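Metallo-beta-lactamase (Pseudomonas stutzeri, PDB 4ZEJ) probably hydrolyses the amide bond of beta-lactam antibiotics to give substituted beta-amino acids, using two bound zinc ions. Local coordinates at residues I93-T98 / E111-T116. Sequence-based numbering, arbitrary orientation.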
ATOM      1  N   ILE A  93      -6.958  12.237  12.427  1.00 32.29           N
ATOM      2  CA  ILE A  93      -6.810  12.097  10.982  1.00 31.93           C
ATOM      3  C   ILE A  93      -7.528  10.809  10.573  1.00 31.27           C
ATOM      4  O   ILE A  93      -7.217   9.748  11.095  1.00 30.35           O
ATOM      5  CB  ILE A  93      -5.324  12.037  10.568  1.00 30.86           C
ATOM      6  CG1 ILE A  93      -4.625  13.361  10.901  1.00 31.69           C
ATOM      7  CG2 ILE A  93      -5.191  11.712   9.080  1.00 30.25           C
ATOM      8  CD1 ILE A  93      -3.113  13.273  10.969  1.00 31.18           C
ATOM      9  N   SER A  94      -8.482  10.914   9.643  1.00 31.83           N
ATOM     10  CA  SER A  94      -9.307   9.766   9.236  1.00 31.50           C
ATOM     11  C   SER A  94      -8.474   8.621   8.654  1.00 29.60           C
ATOM     12  O   SER A  94      -7.654   8.837   7.776  1.00 29.17           O
ATOM     13  CB  SER A  94     -10.349  10.195   8.195  1.00 32.91           C
ATOM     14  OG  SER A  94     -11.201  11.211   8.696  1.00 34.92           O
ATOM     15  N   THR A  95      -8.710   7.409   9.136  1.00 28.81           N
ATOM     16  CA  THR A  95      -8.042   6.223   8.633  1.00 27.35           C
ATOM     17  C   THR A  95      -9.083   5.286   8.043  1.00 27.70           C
ATOM     18  O   THR A  95     -10.215   5.198   8.555  1.00 29.53           O
ATOM     19  CB  THR A  95      -7.283   5.500   9.750  1.00 26.20           C
ATOM     20  OG1 THR A  95      -8.183   5.237  10.826  1.00 27.65           O
ATOM     21  CG2 THR A  95      -6.100   6.343  10.258  1.00 25.77           C
ATOM     22  N   TYR A  96      -8.698   4.609   6.961  1.00 27.15           N
ATOM     23  CA  TYR A  96      -9.572   3.719   6.196  1.00 27.68           C
ATOM     24  C   TYR A  96      -8.882   2.384   5.972  1.00 26.88           C
ATOM     25  O   TYR A  96      -7.667   2.321   5.751  1.00 25.58           O
ATOM     26  CB  TYR A  96      -9.903   4.301   4.818  1.00 28.80           C
ATOM     27  CG  TYR A  96     -10.716   5.559   4.846  1.00 30.47           C
ATOM     28  CD1 TYR A  96     -10.109   6.805   4.975  1.00 30.92           C
ATOM     29  CD2 TYR A  96     -12.105   5.512   4.749  1.00 32.87           C
ATOM     30  CE1 TYR A  96     -10.861   7.969   5.021  1.00 32.64           C
ATOM     31  CE2 TYR A  96     -12.864   6.666   4.794  1.00 34.65           C
ATOM     32  CZ  TYR A  96     -12.237   7.890   4.926  1.00 34.76           C
ATOM     33  OH  TYR A  96     -12.993   9.035   4.964  1.00 36.77           O
ATOM     34  N   ALA A  97      -9.679   1.330   5.998  1.00 27.58           N
ATOM     35  CA  ALA A  97      -9.252   0.005   5.602  1.00 27.41           C
ATOM     36  C   ALA A  97     -10.490  -0.795   5.229  1.00 29.04           C
ATOM     37  O   ALA A  97     -11.615  -0.417   5.599  1.00 30.94           O
ATOM     38  CB  ALA A  97      -8.502  -0.678   6.731  1.00 27.23           C
ATOM     39  N   THR A  98     -10.298  -1.910   4.525  1.00 28.75           N
ATOM     40  CA  THR A  98     -11.435  -2.764   4.158  1.00 30.31           C
ATOM     41  C   THR A  98     -11.969  -3.525   5.372  1.00 31.68           C
ATOM     42  O   THR A  98     -11.293  -3.629   6.403  1.00 30.63           O
ATOM     43  CB  THR A  98     -11.076  -3.818   3.104  1.00 29.89           C
ATOM     44  OG1 THR A  98     -10.077  -4.701   3.638  1.00 28.37           O
ATOM     45  CG2 THR A  98     -10.582  -3.166   1.816  1.00 29.10           C
ATOM     46  N   GLU A 111      -4.867  -1.779  16.548  1.00 33.63           N
ATOM     47  CA  GLU A 111      -5.774  -0.658  16.385  1.00 34.80           C
ATOM     48  C   GLU A 111      -6.382  -0.691  14.975  1.00 31.81           C
ATOM     49  O   GLU A 111      -5.637  -0.727  14.008  1.00 30.60           O
ATOM     50  CB  GLU A 111      -4.983   0.631  16.587  1.00 38.00           C
ATOM     51  CG  GLU A 111      -5.809   1.788  17.041  1.00 42.69           C
ATOM     52  CD  GLU A 111      -6.408   1.551  18.413  1.00 45.83           C
ATOM     53  OE1 GLU A 111      -7.641   1.418  18.478  1.00 47.85           O
ATOM     54  OE2 GLU A 111      -5.652   1.460  19.407  1.00 49.31           O
ATOM     55  N   PRO A 112      -7.724  -0.728  14.854  1.00 34.69           N
ATOM     56  CA  PRO A 112      -8.332  -0.764  13.523  1.00 33.48           C
ATOM     57  C   PRO A 112      -8.442   0.631  12.932  1.00 32.18           C
ATOM     58  O   PRO A 112      -8.344   1.628  13.656  1.00 32.12           O
ATOM     59  CB  PRO A 112      -9.724  -1.348  13.789  1.00 35.44           C
ATOM     60  CG  PRO A 112     -10.044  -0.905  15.169  1.00 37.18           C
ATOM     61  CD  PRO A 112      -8.741  -0.857  15.919  1.00 36.68           C
ATOM     62  N   ALA A 113      -8.649   0.699  11.620  1.00 31.16           N
ATOM     63  CA  ALA A 113      -8.942   1.971  10.965  1.00 31.22           C
ATOM     64  C   ALA A 113     -10.304   2.479  11.460  1.00 33.34           C
ATOM     65  O   ALA A 113     -11.156   1.688  11.849  1.00 34.22           O
ATOM     66  CB  ALA A 113      -8.937   1.813   9.450  1.00 30.30           C
ATOM     67  N   LYS A 114     -10.478   3.795  11.490  1.00 34.55           N
ATOM     68  CA  LYS A 114     -11.726   4.388  11.996  1.00 37.45           C
ATOM     69  C   LYS A 114     -12.907   4.090  11.074  1.00 38.61           C
ATOM     70  O   LYS A 114     -14.033   3.919  11.543  1.00 40.47           O
ATOM     71  CB  LYS A 114     -11.584   5.897  12.210  1.00 38.90           C
ATOM     72  CG  LYS A 114     -12.877   6.579  12.649  1.00 42.31           C
ATOM     73  CD  LYS A 114     -12.696   8.044  12.997  1.00 44.28           C
ATOM     74  CE  LYS A 114     -14.032   8.675  13.351  1.00 48.06           C
ATOM     75  NZ  LYS A 114     -14.055  10.121  13.010  1.00 50.06           N
ATOM     76  N   TYR A 115     -12.649   4.065   9.771  1.00 37.66           N
ATOM     77  CA  TYR A 115     -13.677   3.814   8.768  1.00 39.42           C
ATOM     78  C   TYR A 115     -13.392   2.542   7.979  1.00 38.49           C
ATOM     79  O   TYR A 115     -12.225   2.210   7.696  1.00 36.17           O
ATOM     80  CB  TYR A 115     -13.757   4.989   7.806  1.00 40.09           C
ATOM     81  CG  TYR A 115     -14.104   6.293   8.474  1.00 41.76           C
ATOM     82  CD1 TYR A 115     -15.392   6.531   8.940  1.00 44.70           C
ATOM     83  CD2 TYR A 115     -13.149   7.295   8.640  1.00 40.93           C
ATOM     84  CE1 TYR A 115     -15.722   7.725   9.552  1.00 46.78           C
ATOM     85  CE2 TYR A 115     -13.470   8.498   9.253  1.00 43.00           C
ATOM     86  CZ  TYR A 115     -14.761   8.707   9.707  1.00 45.89           C
ATOM     87  OH  TYR A 115     -15.104   9.891  10.316  1.00 48.45           O
ATOM     88  N   THR A 116     -14.468   1.858   7.598  1.00 40.69           N
ATOM     89  CA  THR A 116     -14.390   0.589   6.883  1.00 40.74           C
ATOM     90  C   THR A 116     -14.888   0.761   5.446  1.00 41.92           C
ATOM     91  O   THR A 116     -15.947   1.353   5.218  1.00 44.39           O
ATOM     92  CB  THR A 116     -15.193  -0.504   7.620  1.00 42.94           C
ATOM     93  OG1 THR A 116     -14.599  -0.736   8.903  1.00 42.91           O
ATOM     94  CG2 THR A 116     -15.187  -1.810   6.855  1.00 43.04           C
TER
HETATM   95  O   HOH W   1     -11.935  11.728  11.477  1.00 54.61           O
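Y115 reaches along 93-98 from Y96 to S94, and its side chain can be traced atom by atom. CB of Y115 lies 3.5 Å from CD2 of Y96. CG stands beside the backbone N of Y115, anti to its carbonyl carbon (chi1 -60°), and the ring thereby runs back past the carbonyl O of T95. CD2 of Y115 sits over one face of the Y96 ring, displaced toward its rim; with the planes at 26° and the centroids 5.2 Å apart, this is a strongly offset pair with little overlap. Further out, CE2 of Y115 meets OG of S94 at 3.6 Å, the hydroxyl lying at the ring edge. At the tip, OH of Y115 accepts a hydrogen bond from NZ of K114. CG of K114 lies over the centre of the Y115 ring, and the chain beyond it is extended, which brings NZ to the hydroxyl. A water that accepts from the same NZ also bonds OG of S94, linking the two segments near the ring tip.

The backbones pair in parallel: N of Y115 donates to O of T95 at 2.9 Å, and N of A97 to O of Y115 (3.2 Å). The N-H of K114, just ahead of strand 115-117, goes to OG1 of T95 at 2.8 Å in a nearly straight bond (166°); the same hydroxyl also bonds N89. Beside it, CB of A113 packs against CB of A97, separated by 3.7 Å.

The two strands are joined through helix 99-107 in a beta-alpha-beta unit. N102 of that helix touches A97 and bonds the backbone N of A113, while L88 of helix 85-90 packs on T95. Strand 115-117 is an outermost strand of the seven-stranded mixed sheet, with 95-98 between it and strand 68-73, within the alpha-beta/beta-alpha fold of metallo-beta-lactamases.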